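Local coordinates for DUF1254 domain-containing protein (Vibrio parahaemolyticus, PDB 3U07) that is of unknown function but probably carries a signal sequence, consistent with export from the cytoplasm, and combines a DUF1254 region with a DUF1214 region of the same clan, at residues V96-D102 with K132-F138; T120-F124 with E153-V157; I352-N357 with L401-K406; N363-R367 with E391-A395. The protein carries 2 engineered substitutions. All coordinates share one frame; numbering follows the deposited sequence.

Contact 1: residues V96-D102 with K132-F138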
loop_
_atom_site.group_PDB
_atom_site.type_symbol
_atom_site.label_atom_id
_atom_site.label_comp_id
_atom_site.label_asym_id
_atom_site.label_seq_id
_atom_site.Cartn_x
_atom_site.Cartn_y
_atom_site.Cartn_z
ATOM N N VAL A 96 4.122 -15.717 -13.985
ATOM C CA VAL A 96 3.910 -14.496 -14.744
ATOM C C VAL A 96 5.131 -13.613 -14.552
ATOM O O VAL A 96 5.697 -13.530 -13.459
ATOM C CB VAL A 96 2.643 -13.752 -14.264
ATOM C CG1 VAL A 96 2.769 -13.414 -12.795
ATOM C CG2 VAL A 96 2.432 -12.491 -15.080
ATOM N N ILE A 97 5.534 -12.957 -15.628
ATOM C CA ILE A 97 6.701 -12.102 -15.598
ATOM C C ILE A 97 6.346 -10.641 -15.832
ATOM O O ILE A 97 5.674 -10.291 -16.802
ATOM C CB ILE A 97 7.723 -12.574 -16.664
ATOM C CG1 ILE A 97 8.249 -13.959 -16.275
ATOM C CG2 ILE A 97 8.857 -11.571 -16.797
ATOM C CD1 ILE A 97 8.970 -14.681 -17.395
ATOM N N VAL A 98 6.783 -9.795 -14.912
ATOM C CA VAL A 98 6.550 -8.370 -15.026
ATOM C C VAL A 98 7.852 -7.781 -15.538
ATOM O O VAL A 98 8.917 -7.987 -14.944
ATOM C CB VAL A 98 6.183 -7.753 -13.662
ATOM C CG1 VAL A 98 6.032 -6.239 -13.796
ATOM C CG2 VAL A 98 4.880 -8.374 -13.153
ATOM N N SER A 99 7.770 -7.078 -16.661
ATOM C CA SER A 99 8.947 -6.466 -17.262
ATOM C C SER A 99 9.040 -4.998 -16.878
ATOM O O SER A 99 8.076 -4.241 -17.012
ATOM C CB SER A 99 8.896 -6.583 -18.790
ATOM O OG SER A 99 8.832 -7.933 -19.209
ATOM N N VAL A 100 10.213 -4.611 -16.388
ATOM C CA VAL A 100 10.484 -3.240 -15.988
ATOM C C VAL A 100 11.776 -2.802 -16.673
ATOM O O VAL A 100 12.824 -3.428 -16.498
ATOM C CB VAL A 100 10.647 -3.131 -14.452
ATOM C CG1 VAL A 100 11.082 -1.727 -14.068
ATOM C CG2 VAL A 100 9.324 -3.466 -13.771
ATOM N N PRO A 101 11.713 -1.725 -17.472
ATOM C CA PRO A 101 12.867 -1.184 -18.201
ATOM C C PRO A 101 13.849 -0.469 -17.285
ATOM O O PRO A 101 13.468 -0.014 -16.208
ATOM C CB PRO A 101 12.223 -0.198 -19.169
ATOM C CG PRO A 101 11.081 0.353 -18.349
ATOM C CD PRO A 101 10.504 -0.919 -17.737
ATOM N N ASP A 102 15.112 -0.384 -17.696
ATOM C CA ASP A 102 16.078 0.361 -16.903
ATOM C C ASP A 102 15.534 1.797 -16.948
ATOM O O ASP A 102 15.073 2.265 -17.998
ATOM C CB ASP A 102 17.480 0.295 -17.523
ATOM C CG ASP A 102 18.153 -1.064 -17.321
ATOM O OD1 ASP A 102 17.626 -1.885 -16.538
ATOM O OD2 ASP A 102 19.212 -1.309 -17.937
ATOM N N LYS A 132 18.355 0.195 -12.347
ATOM C CA LYS A 132 18.192 -1.174 -12.836
ATOM C C LYS A 132 16.818 -1.821 -12.693
ATOM O O LYS A 132 16.370 -2.125 -11.587
ATOM C CB LYS A 132 19.255 -2.076 -12.187
ATOM C CG LYS A 132 19.595 -3.311 -13.008
ATOM C CD LYS A 132 20.225 -2.874 -14.318
ATOM C CE LYS A 132 20.204 -3.963 -15.375
ATOM N NZ LYS A 132 20.507 -3.397 -16.728
ATOM N N GLY A 133 16.164 -2.023 -13.834
ATOM C CA GLY A 133 14.866 -2.666 -13.853
ATOM C C GLY A 133 15.135 -4.144 -14.069
ATOM O O GLY A 133 16.118 -4.670 -13.534
ATOM N N GLY A 134 14.285 -4.823 -14.839
ATOM C CA GLY A 134 14.515 -6.238 -15.085
ATOM C C GLY A 134 13.276 -7.056 -15.386
ATOM O O GLY A 134 12.180 -6.518 -15.546
ATOM N N GLN A 135 13.465 -8.369 -15.484
ATOM C CA GLN A 135 12.374 -9.297 -15.751
ATOM C C GLN A 135 12.092 -9.979 -14.417
ATOM O O GLN A 135 12.890 -10.782 -13.946
ATOM C CB GLN A 135 12.799 -10.334 -16.796
ATOM C CG GLN A 135 13.202 -9.755 -18.150
ATOM C CD GLN A 135 12.087 -8.973 -18.822
ATOM O OE1 GLN A 135 10.913 -9.114 -18.479
ATOM N NE2 GLN A 135 12.450 -8.159 -19.802
ATOM N N PHE A 136 10.957 -9.656 -13.809
ATOM C CA PHE A 136 10.611 -10.209 -12.510
ATOM C C PHE A 136 9.518 -11.247 -12.639
ATOM O O PHE A 136 8.400 -10.949 -13.052
ATOM C CB PHE A 136 10.199 -9.061 -11.581
ATOM C CG PHE A 136 11.250 -7.984 -11.472
ATOM C CD1 PHE A 136 12.405 -8.201 -10.731
ATOM C CD2 PHE A 136 11.104 -6.775 -12.143
ATOM C CE1 PHE A 136 13.406 -7.227 -10.657
ATOM C CE2 PHE A 136 12.102 -5.793 -12.075
ATOM C CZ PHE A 136 13.253 -6.023 -11.330
HETATM N N MSE A 137 9.858 -12.483 -12.294
HETATM C CA MSE A 137 8.906 -13.568 -12.409
HETATM C C MSE A 137 8.246 -13.911 -11.087
HETATM O O MSE A 137 8.916 -14.099 -10.075
HETATM C CB MSE A 137 9.598 -14.816 -12.987
HETATM C CG MSE A 137 8.636 -15.948 -13.340
HETATM SE SE MSE A 137 9.499 -17.486 -14.205
HETATM C CE MSE A 137 9.842 -18.489 -12.617
ATOM N N PHE A 138 6.921 -13.977 -11.113
ATOM C CA PHE A 138 6.135 -14.326 -9.945
ATOM C C PHE A 138 5.579 -15.717 -10.202
ATOM O O PHE A 138 4.924 -15.953 -11.218
ATOM C CB PHE A 138 4.994 -13.324 -9.757
ATOM C CG PHE A 138 5.471 -11.937 -9.486
ATOM C CD1 PHE A 138 5.979 -11.150 -10.516
ATOM C CD2 PHE A 138 5.485 -11.441 -8.184
ATOM C CE1 PHE A 138 6.501 -9.885 -10.257
ATOM C CE2 PHE A 138 6.005 -10.175 -7.908
ATOM C CZ PHE A 138 6.515 -9.398 -8.946
#

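Contact 2: residues T120-F124 with E153-V157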
loop_
_atom_site.group_PDB
_atom_site.type_symbol
_atom_site.label_atom_id
_atom_site.label_comp_id
_atom_site.label_asym_id
_atom_site.label_seq_id
_atom_site.Cartn_x
_atom_site.Cartn_y
_atom_site.Cartn_z
ATOM N N THR A 120 3.242 -7.967 1.906
ATOM C CA THR A 120 3.987 -7.479 0.756
ATOM C C THR A 120 4.949 -8.634 0.416
ATOM O O THR A 120 5.610 -9.173 1.308
ATOM C CB THR A 120 4.791 -6.205 1.110
ATOM O OG1 THR A 120 3.913 -5.069 1.100
ATOM C CG2 THR A 120 5.924 -5.988 0.117
ATOM N N ASN A 121 4.990 -9.057 -0.845
ATOM C CA ASN A 121 5.896 -10.144 -1.218
ATOM C C ASN A 121 6.955 -9.713 -2.221
ATOM O O ASN A 121 7.789 -10.509 -2.645
ATOM C CB ASN A 121 5.129 -11.379 -1.734
ATOM C CG ASN A 121 4.126 -11.059 -2.839
ATOM O OD1 ASN A 121 4.194 -10.022 -3.499
ATOM N ND2 ASN A 121 3.196 -11.984 -3.057
ATOM N N ALA A 122 6.921 -8.442 -2.598
ATOM C CA ALA A 122 7.924 -7.903 -3.501
ATOM C C ALA A 122 7.883 -6.384 -3.500
ATOM O O ALA A 122 6.811 -5.772 -3.495
ATOM C CB ALA A 122 7.723 -8.431 -4.912
ATOM N N ALA A 123 9.064 -5.782 -3.485
ATOM C CA ALA A 123 9.192 -4.332 -3.514
ATOM C C ALA A 123 10.494 -4.016 -4.235
ATOM O O ALA A 123 11.512 -3.746 -3.602
ATOM C CB ALA A 123 9.225 -3.767 -2.093
ATOM N N PHE A 124 10.466 -4.093 -5.561
ATOM C CA PHE A 124 11.644 -3.793 -6.363
ATOM C C PHE A 124 11.591 -2.298 -6.630
ATOM O O PHE A 124 10.554 -1.777 -7.041
ATOM C CB PHE A 124 11.605 -4.556 -7.691
ATOM C CG PHE A 124 11.633 -6.048 -7.531
ATOM C CD1 PHE A 124 12.765 -6.685 -7.021
ATOM C CD2 PHE A 124 10.520 -6.819 -7.870
ATOM C CE1 PHE A 124 12.788 -8.070 -6.851
ATOM C CE2 PHE A 124 10.533 -8.203 -7.706
ATOM C CZ PHE A 124 11.669 -8.834 -7.194
ATOM N N GLU A 153 14.876 -11.890 -11.253
ATOM C CA GLU A 153 14.529 -12.364 -9.922
ATOM C C GLU A 153 13.221 -13.130 -9.972
ATOM O O GLU A 153 12.370 -12.871 -10.817
ATOM C CB GLU A 153 14.382 -11.178 -8.961
ATOM C CG GLU A 153 15.625 -10.303 -8.823
ATOM C CD GLU A 153 16.795 -11.034 -8.184
ATOM O OE1 GLU A 153 16.560 -11.882 -7.295
ATOM O OE2 GLU A 153 17.952 -10.748 -8.556
ATOM N N VAL A 154 13.074 -14.078 -9.056
ATOM C CA VAL A 154 11.870 -14.886 -8.963
ATOM C C VAL A 154 11.195 -14.617 -7.621
ATOM O O VAL A 154 11.840 -14.657 -6.572
ATOM C CB VAL A 154 12.190 -16.397 -9.037
ATOM C CG1 VAL A 154 10.909 -17.209 -8.890
ATOM C CG2 VAL A 154 12.884 -16.722 -10.357
ATOM N N VAL A 155 9.898 -14.334 -7.662
ATOM C CA VAL A 155 9.129 -14.092 -6.446
ATOM C C VAL A 155 8.139 -15.239 -6.248
ATOM O O VAL A 155 7.242 -15.440 -7.072
ATOM C CB VAL A 155 8.306 -12.792 -6.533
ATOM C CG1 VAL A 155 7.528 -12.590 -5.239
ATOM C CG2 VAL A 155 9.213 -11.618 -6.819
ATOM N N ARG A 156 8.311 -16.000 -5.172
ATOM C CA ARG A 156 7.393 -17.099 -4.872
ATOM C C ARG A 156 6.222 -16.503 -4.095
ATOM O O ARG A 156 6.427 -15.867 -3.063
ATOM C CB ARG A 156 8.096 -18.164 -4.028
ATOM C CG ARG A 156 9.176 -18.923 -4.787
ATOM C CD ARG A 156 8.571 -19.922 -5.774
ATOM N NE ARG A 156 9.599 -20.577 -6.585
ATOM C CZ ARG A 156 9.368 -21.569 -7.444
ATOM N NH1 ARG A 156 8.138 -22.039 -7.616
ATOM N NH2 ARG A 156 10.374 -22.093 -8.135
ATOM N N VAL A 157 4.998 -16.693 -4.585
ATOM C CA VAL A 157 3.832 -16.125 -3.909
ATOM C C VAL A 157 2.926 -17.200 -3.313
ATOM O O VAL A 157 2.765 -18.287 -3.876
ATOM C CB VAL A 157 3.017 -15.204 -4.872
ATOM C CG1 VAL A 157 3.933 -14.122 -5.453
ATOM C CG2 VAL A 157 2.388 -16.018 -6.001
#

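Contact 3: residues I352-N357 with L401-K406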
loop_
_atom_site.group_PDB
_atom_site.type_symbol
_atom_site.label_atom_id
_atom_site.label_comp_id
_atom_site.label_asym_id
_atom_site.label_seq_id
_atom_site.Cartn_x
_atom_site.Cartn_y
_atom_site.Cartn_z
ATOM N N ILE A 352 -0.621 19.312 0.507
ATOM C CA ILE A 352 -1.798 19.921 1.114
ATOM C C ILE A 352 -3.106 19.357 0.572
ATOM O O ILE A 352 -3.284 19.231 -0.637
ATOM C CB ILE A 352 -1.796 21.451 0.892
ATOM C CG1 ILE A 352 -0.527 22.056 1.496
ATOM C CG2 ILE A 352 -3.052 22.075 1.499
ATOM C CD1 ILE A 352 -0.314 21.702 2.963
ATOM N N TYR A 353 -4.018 19.029 1.483
ATOM C CA TYR A 353 -5.323 18.483 1.121
ATOM C C TYR A 353 -6.423 19.222 1.883
ATOM O O TYR A 353 -6.209 19.673 3.012
ATOM C CB TYR A 353 -5.396 16.997 1.484
ATOM C CG TYR A 353 -4.360 16.123 0.814
ATOM C CD1 TYR A 353 -4.634 15.479 -0.396
ATOM C CD2 TYR A 353 -3.106 15.933 1.394
ATOM C CE1 TYR A 353 -3.683 14.666 -1.007
ATOM C CE2 TYR A 353 -2.148 15.124 0.790
ATOM C CZ TYR A 353 -2.443 14.494 -0.407
ATOM O OH TYR A 353 -1.495 13.692 -0.996
ATOM N N GLY A 354 -7.596 19.345 1.268
ATOM C CA GLY A 354 -8.704 20.003 1.937
ATOM C C GLY A 354 -9.390 18.984 2.826
ATOM O O GLY A 354 -9.541 17.828 2.439
ATOM N N ASN A 355 -9.802 19.387 4.022
ATOM C CA ASN A 355 -10.468 18.453 4.926
ATOM C C ASN A 355 -11.833 18.002 4.409
ATOM O O ASN A 355 -12.296 16.904 4.732
ATOM C CB ASN A 355 -10.660 19.082 6.308
ATOM C CG ASN A 355 -9.382 19.135 7.109
ATOM O OD1 ASN A 355 -8.529 19.986 6.878
ATOM N ND2 ASN A 355 -9.234 18.210 8.051
ATOM N N ASP A 356 -12.465 18.850 3.604
ATOM C CA ASP A 356 -13.795 18.577 3.071
ATOM C C ASP A 356 -13.907 17.423 2.080
ATOM O O ASP A 356 -14.772 16.562 2.233
ATOM C CB ASP A 356 -14.375 19.855 2.448
ATOM C CG ASP A 356 -13.477 20.446 1.377
ATOM O OD1 ASP A 356 -13.865 21.468 0.773
ATOM O OD2 ASP A 356 -12.384 19.893 1.139
ATOM N N ASN A 357 -13.043 17.399 1.072
ATOM C CA ASN A 357 -13.087 16.344 0.063
ATOM C C ASN A 357 -11.872 15.425 0.098
ATOM O O ASN A 357 -11.787 14.469 -0.672
ATOM C CB ASN A 357 -13.197 16.957 -1.332
ATOM C CG ASN A 357 -12.050 17.890 -1.645
ATOM O OD1 ASN A 357 -10.992 17.822 -1.020
ATOM N ND2 ASN A 357 -12.245 18.759 -2.628
ATOM N N LEU A 401 4.263 27.362 -0.325
ATOM C CA LEU A 401 3.293 26.306 -0.565
ATOM C C LEU A 401 1.892 26.861 -0.370
ATOM O O LEU A 401 1.515 27.246 0.738
ATOM C CB LEU A 401 3.538 25.121 0.384
ATOM C CG LEU A 401 2.583 23.924 0.303
ATOM C CD1 LEU A 401 2.358 23.501 -1.147
ATOM C CD2 LEU A 401 3.165 22.771 1.114
ATOM N N PRO A 402 1.107 26.933 -1.460
ATOM C CA PRO A 402 -0.264 27.442 -1.423
ATOM C C PRO A 402 -1.104 26.612 -0.464
ATOM O O PRO A 402 -0.890 25.411 -0.318
ATOM C CB PRO A 402 -0.732 27.285 -2.871
ATOM C CG PRO A 402 0.526 27.455 -3.649
ATOM C CD PRO A 402 1.501 26.621 -2.846
ATOM N N VAL A 403 -2.057 27.261 0.185
ATOM C CA VAL A 403 -2.946 26.593 1.113
ATOM C C VAL A 403 -4.322 27.198 0.833
ATOM O O VAL A 403 -4.435 28.392 0.570
ATOM C CB VAL A 403 -2.449 26.822 2.564
ATOM C CG1 VAL A 403 -3.573 27.270 3.467
ATOM C CG2 VAL A 403 -1.807 25.533 3.074
ATOM N N PRO A 404 -5.385 26.376 0.863
ATOM C CA PRO A 404 -6.746 26.852 0.592
ATOM C C PRO A 404 -7.413 27.698 1.670
ATOM O O PRO A 404 -7.015 27.673 2.832
ATOM C CB PRO A 404 -7.505 25.560 0.340
ATOM C CG PRO A 404 -6.890 24.644 1.339
ATOM C CD PRO A 404 -5.399 24.942 1.205
ATOM N N GLU A 405 -8.440 28.438 1.255
ATOM C CA GLU A 405 -9.219 29.302 2.141
ATOM C C GLU A 405 -10.234 28.463 2.919
ATOM O O GLU A 405 -11.406 28.826 3.019
ATOM C CB GLU A 405 -9.975 30.354 1.326
ATOM C CG GLU A 405 -9.095 31.277 0.505
ATOM C CD GLU A 405 -8.932 32.644 1.135
ATOM O OE1 GLU A 405 -8.427 32.722 2.273
ATOM O OE2 GLU A 405 -9.314 33.642 0.487
ATOM N N LYS A 406 -9.777 27.345 3.469
ATOM C CA LYS A 406 -10.638 26.448 4.230
ATOM C C LYS A 406 -9.788 25.512 5.080
ATOM O O LYS A 406 -8.564 25.541 5.003
ATOM C CB LYS A 406 -11.501 25.624 3.272
ATOM C CG LYS A 406 -10.710 24.909 2.183
ATOM C CD LYS A 406 -11.528 23.796 1.537
ATOM C CE LYS A 406 -10.779 23.159 0.372
ATOM N NZ LYS A 406 -11.552 22.043 -0.243
#

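Contact 4: residues N363-R367 with E391-A395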
loop_
_atom_site.group_PDB
_atom_site.type_symbol
_atom_site.label_atom_id
_atom_site.label_comp_id
_atom_site.label_asym_id
_atom_site.label_seq_id
_atom_site.Cartn_x
_atom_site.Cartn_y
_atom_site.Cartn_z
ATOM N N ASN A 363 -5.499 26.006 -6.778
ATOM C CA ASN A 363 -4.795 27.254 -6.531
ATOM C C ASN A 363 -4.195 27.661 -7.873
ATOM O O ASN A 363 -4.030 26.823 -8.759
ATOM C CB ASN A 363 -3.738 27.101 -5.421
ATOM C CG ASN A 363 -2.640 26.118 -5.764
ATOM O OD1 ASN A 363 -1.697 26.446 -6.486
ATOM N ND2 ASN A 363 -2.751 24.903 -5.235
ATOM N N ASP A 364 -3.901 28.943 -8.041
ATOM C CA ASP A 364 -3.374 29.429 -9.311
ATOM C C ASP A 364 -2.062 28.819 -9.772
ATOM O O ASP A 364 -1.870 28.594 -10.965
ATOM C CB ASP A 364 -3.250 30.954 -9.281
ATOM C CG ASP A 364 -4.595 31.641 -9.176
ATOM O OD1 ASP A 364 -5.577 31.091 -9.719
ATOM O OD2 ASP A 364 -4.670 32.728 -8.567
ATOM N N LEU A 365 -1.164 28.553 -8.834
ATOM C CA LEU A 365 0.135 27.969 -9.161
ATOM C C LEU A 365 0.048 26.477 -9.460
ATOM O O LEU A 365 0.986 25.888 -9.999
ATOM C CB LEU A 365 1.113 28.193 -8.004
ATOM C CG LEU A 365 1.863 29.522 -7.900
ATOM C CD1 LEU A 365 0.944 30.687 -8.209
ATOM C CD2 LEU A 365 2.452 29.646 -6.505
ATOM N N ASN A 366 -1.085 25.874 -9.121
ATOM C CA ASN A 366 -1.274 24.446 -9.324
ATOM C C ASN A 366 -0.107 23.744 -8.634
ATOM O O ASN A 366 0.489 22.806 -9.163
ATOM C CB ASN A 366 -1.302 24.110 -10.815
ATOM C CG ASN A 366 -2.438 23.172 -11.173
ATOM O OD1 ASN A 366 -2.522 22.055 -10.661
ATOM N ND2 ASN A 366 -3.328 23.628 -12.049
ATOM N N ARG A 367 0.211 24.243 -7.444
ATOM C CA ARG A 367 1.280 23.726 -6.604
ATOM C C ARG A 367 0.602 23.176 -5.358
ATOM O O ARG A 367 -0.071 23.911 -4.635
ATOM C CB ARG A 367 2.238 24.855 -6.227
ATOM C CG ARG A 367 3.289 24.459 -5.214
ATOM C CD ARG A 367 4.244 25.604 -4.949
ATOM N NE ARG A 367 4.941 26.005 -6.165
ATOM C CZ ARG A 367 5.866 26.956 -6.217
ATOM N NH1 ARG A 367 6.206 27.614 -5.119
ATOM N NH2 ARG A 367 6.450 27.251 -7.370
ATOM N N GLU A 391 -1.264 33.810 -2.901
ATOM C CA GLU A 391 -0.168 33.387 -3.763
ATOM C C GLU A 391 0.329 34.464 -4.723
ATOM O O GLU A 391 1.059 34.168 -5.668
ATOM C CB GLU A 391 -0.582 32.137 -4.546
ATOM C CG GLU A 391 -2.064 32.051 -4.857
ATOM C CD GLU A 391 -2.418 30.819 -5.670
ATOM O OE1 GLU A 391 -3.619 30.618 -5.954
ATOM O OE2 GLU A 391 -1.496 30.051 -6.026
ATOM N N LYS A 392 -0.054 35.713 -4.470
ATOM C CA LYS A 392 0.361 36.826 -5.317
ATOM C C LYS A 392 1.853 37.115 -5.156
ATOM O O LYS A 392 2.302 37.511 -4.080
ATOM C CB LYS A 392 -0.459 38.078 -4.975
ATOM C CG LYS A 392 -1.967 37.861 -5.090
ATOM C CD LYS A 392 -2.793 39.138 -4.901
ATOM C CE LYS A 392 -3.189 39.386 -3.446
ATOM N NZ LYS A 392 -2.269 40.312 -2.728
ATOM N N GLY A 393 2.614 36.896 -6.229
ATOM C CA GLY A 393 4.047 37.143 -6.206
ATOM C C GLY A 393 4.894 36.032 -5.612
ATOM O O GLY A 393 6.011 36.276 -5.154
ATOM N N ARG A 394 4.378 34.807 -5.636
ATOM C CA ARG A 394 5.095 33.664 -5.072
ATOM C C ARG A 394 5.551 32.647 -6.118
ATOM O O ARG A 394 6.290 31.718 -5.794
ATOM C CB ARG A 394 4.211 32.950 -4.050
ATOM C CG ARG A 394 3.606 33.850 -2.992
ATOM C CD ARG A 394 4.573 34.160 -1.873
ATOM N NE ARG A 394 3.853 34.696 -0.722
ATOM C CZ ARG A 394 4.395 34.917 0.471
ATOM N NH1 ARG A 394 5.677 34.651 0.682
ATOM N NH2 ARG A 394 3.650 35.401 1.458
ATOM N N ALA A 395 5.106 32.812 -7.359
ATOM C CA ALA A 395 5.484 31.888 -8.424
ATOM C C ALA A 395 6.995 31.708 -8.479
ATOM O O ALA A 395 7.490 30.644 -8.849
ATOM C CB ALA A 395 4.968 32.392 -9.763
#

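Contact 1: residues V96-D102 with K132-F138
Gln135 and Ser99 meet across two antiparallel strands, 96-100 and 134-138, and in this non-hydrogen-bonded pair a side-chain bond joins the strands. Followed outward, Gln135 first sets its CB 4.1 Å from Ile97 CG2. A turn about CB-CG (chi2 -60°) then brings the amide over to Ser99. There OE1 accepts the hydroxyl of Ser99 on an in-plane lone pair, with a short OG-to-OE1 distance of 2.5 Å, while NE2 ends the chain beside the same serine. Ser99 OG is also held by Arg189, so the hydroxyl both donates and accepts.

Six backbone bonds at the pairs Val96-Phe138, Val98-Phe136 and Val100-Gly134 zip the strands together; Phe138 N reaches Val96 O at 2.7 Å, almost straight at 176°. On the face of Gln135, Ile97 CG1 packs on CG of Met137, present as selenomethionine, at 3.6 Å. The opposite face, with Val96, Val98, Val100, Phe136 and Phe138, is apolar: Val98 CG2 lies 3.6 Å from Phe138 CE1, and Val100 CB meets the edge of the Phe136 ring at CE2, 3.9 Å away.

Beyond the strand ends, the Asp102 carboxylate divides its oxygens. OD2 takes Lys132 NZ on its syn side in a 2.7 Å salt bridge, and OD1 takes Gly133 N on its anti side. Leu111 and Thr113 of strand 109-115 pack against the valine-phenylalanine face. The arrangement is that of a central antiparallel strand pair in a mixed four-stranded sheet, one face of which is laid against a second sheet.

Contact 2: residues T120-F124 with E153-V157
Val155 packs against Asn121, Ala122 and Phe124, and here the fit is close. With CG1 anti to the backbone N (chi1 -180°), that methyl is turned to the backbone of the opposite strand, 3.3 Å from Asn121 O. The other methyl, CG2, is left to approach the edge of the Phe124 ring near its plane, 3.7 Å from CZ, and it also lies 4.0 Å from Ala122 CB. The side chains of Phe124 and Val155 run antiparallel to one another, so that the far end of the ring, rather than its root, does the touching. Asn121 extends the packed portion, its side chain lying slantwise over the buried Val157.

No hydrogen bond links the two strands. They belong to different sheets, 120-125 at the edge of an antiparallel one and 153-157 at the edge of a mixed one, and their axes run antiparallel at 160° with a closest approach of 7.5 Å, the spacing of side-chain packing. A classic beta bulge, in which Asn121 and Ala122 both face Thr113, lets these two successive residues each direct CB toward strand 153-157. Phe124 in addition stacks on Phe136, and Ala122 touches Phe138.

The fit slackens at Glu153, the exposed end. This residue gives Phe124 little more than its aliphatic root, CB standing 4.0 Å from CZ, before the chain bends and carries the carboxylate away from the ring.

Contact 3: residues I352-N357 with L401-K406
An apolar patch and a salt bridge, centred on Ile352 and Lys406 respectively, tie the end of strand 347-354 to the segment that leaves the short strand 400-402. The two strands lie in different sheets, and no backbone hydrogen bond joins the segments.

Ile352 supplies the apolar half. Its CG1 is 3.8 Å from Leu401 CD2, while the CG2 branch turns to the other side of the patch, where Pro404 CD comes within 3.7 Å and Val403 CG2 within 4.0 Å. The isoleucine crosses Val403 at about a right angle and the proline ring obliquely. Ala410 of strand 408-417 and Met387 of strand 382-388 add to the packing around these residues.

Farther on, an inverse gamma turn centred on Glu405 ends at Lys406, whose side chain is extended beyond CG. The aliphatic part passes Gly354, with CE 4.1 Å from the glycine CA, a path that leaves no room for a side chain there. The ammonium ends in a forked bridge to Asp356: NZ is 2.6 Å from OD1 and 2.7 Å from OD2, using the syn lone pair of each. OD2 is gripped a second time by Asn357 N at 2.6 Å, which approaches from above the carboxylate plane with a bent N-H...O angle of 134°. Asp356 CG sits between its backbone N and carbonyl carbon (chi1 56°), placing OD2 near the N-H of Asn357. Three bonds thus fix the carboxylate's rotation at the exposed end of a partly buried contact. It is a sheet-to-sheet junction within the DUF1214 region, closed off by an ion pair where the chain turns out of the strand.

Contact 4: residues N363-R367 with E391-A395
Two beta turns face each other at the protein surface, a type I turn from Asn363 to Asn366 and a type II turn from Glu391 to Arg394, and the carboxylate of Glu391 bridges them. Its side chain runs fully extended beyond CG (chi2 178°) and lays the carboxylate against two successive backbone N-H groups of the opposite turn. Asp364 N reaches OE1 at 2.7 Å, and Leu365 N reaches OE2 at 3.2 Å. Both come in on the syn side, each somewhat out of the carboxylate plane, and together they hold the group against rotation.

The Leu365 side chain runs counter to that of the glutamate, bringing CD1 to 3.3 Å from OE2. Its other methyl, CD2, looks loosely toward the backbone between Arg394 and Ala395.

The receiving turn is braced from within. Asn363 OD1 accepts Arg367 N on an in-plane lone pair, 3.1 Å away and nearly straight at 170°, while ND2 of the same amide donates to Arg367 O from above its carbonyl plane, and also to Ala361 O. Arg367 itself sends NH1 to the carbonyl oxygens of Asp397 and Phe400, and Pro402 of strand 400-402 packs against Asn363 and Arg367.

Asp364 OD2 stands 3.5 Å from Glu391 OE1 with the two carboxylate planes nearly parallel, 5° apart. The pair of N-H donors would offset this like-charge approach in part, although the proximity may still raise the proton affinity of one of the acids.

Overall arrangement
Contacts 1 and 2 lie in the DUF1254 region and share a sheet: strand 134-140 of contact 1 neighbours strand 153-157 of contact 2, and Met137 bonds to it through its backbone. Contact 1 is buried pairing within that sheet; contact 2 is bond-free packing between sheets. Contacts 3 and 4 belong to the DUF1214 region, their centres about 38 to 42 Å from those of the first two, and meet each other around Pro402. Contact 3 mixes a buried apolar patch with an exposed ion pair, whereas surface contact 4 relies on carboxylate-to-backbone bonds. Both regions repeat the strand orders 1-4-2-3 and 3-2-1-4, consistent with their common clan.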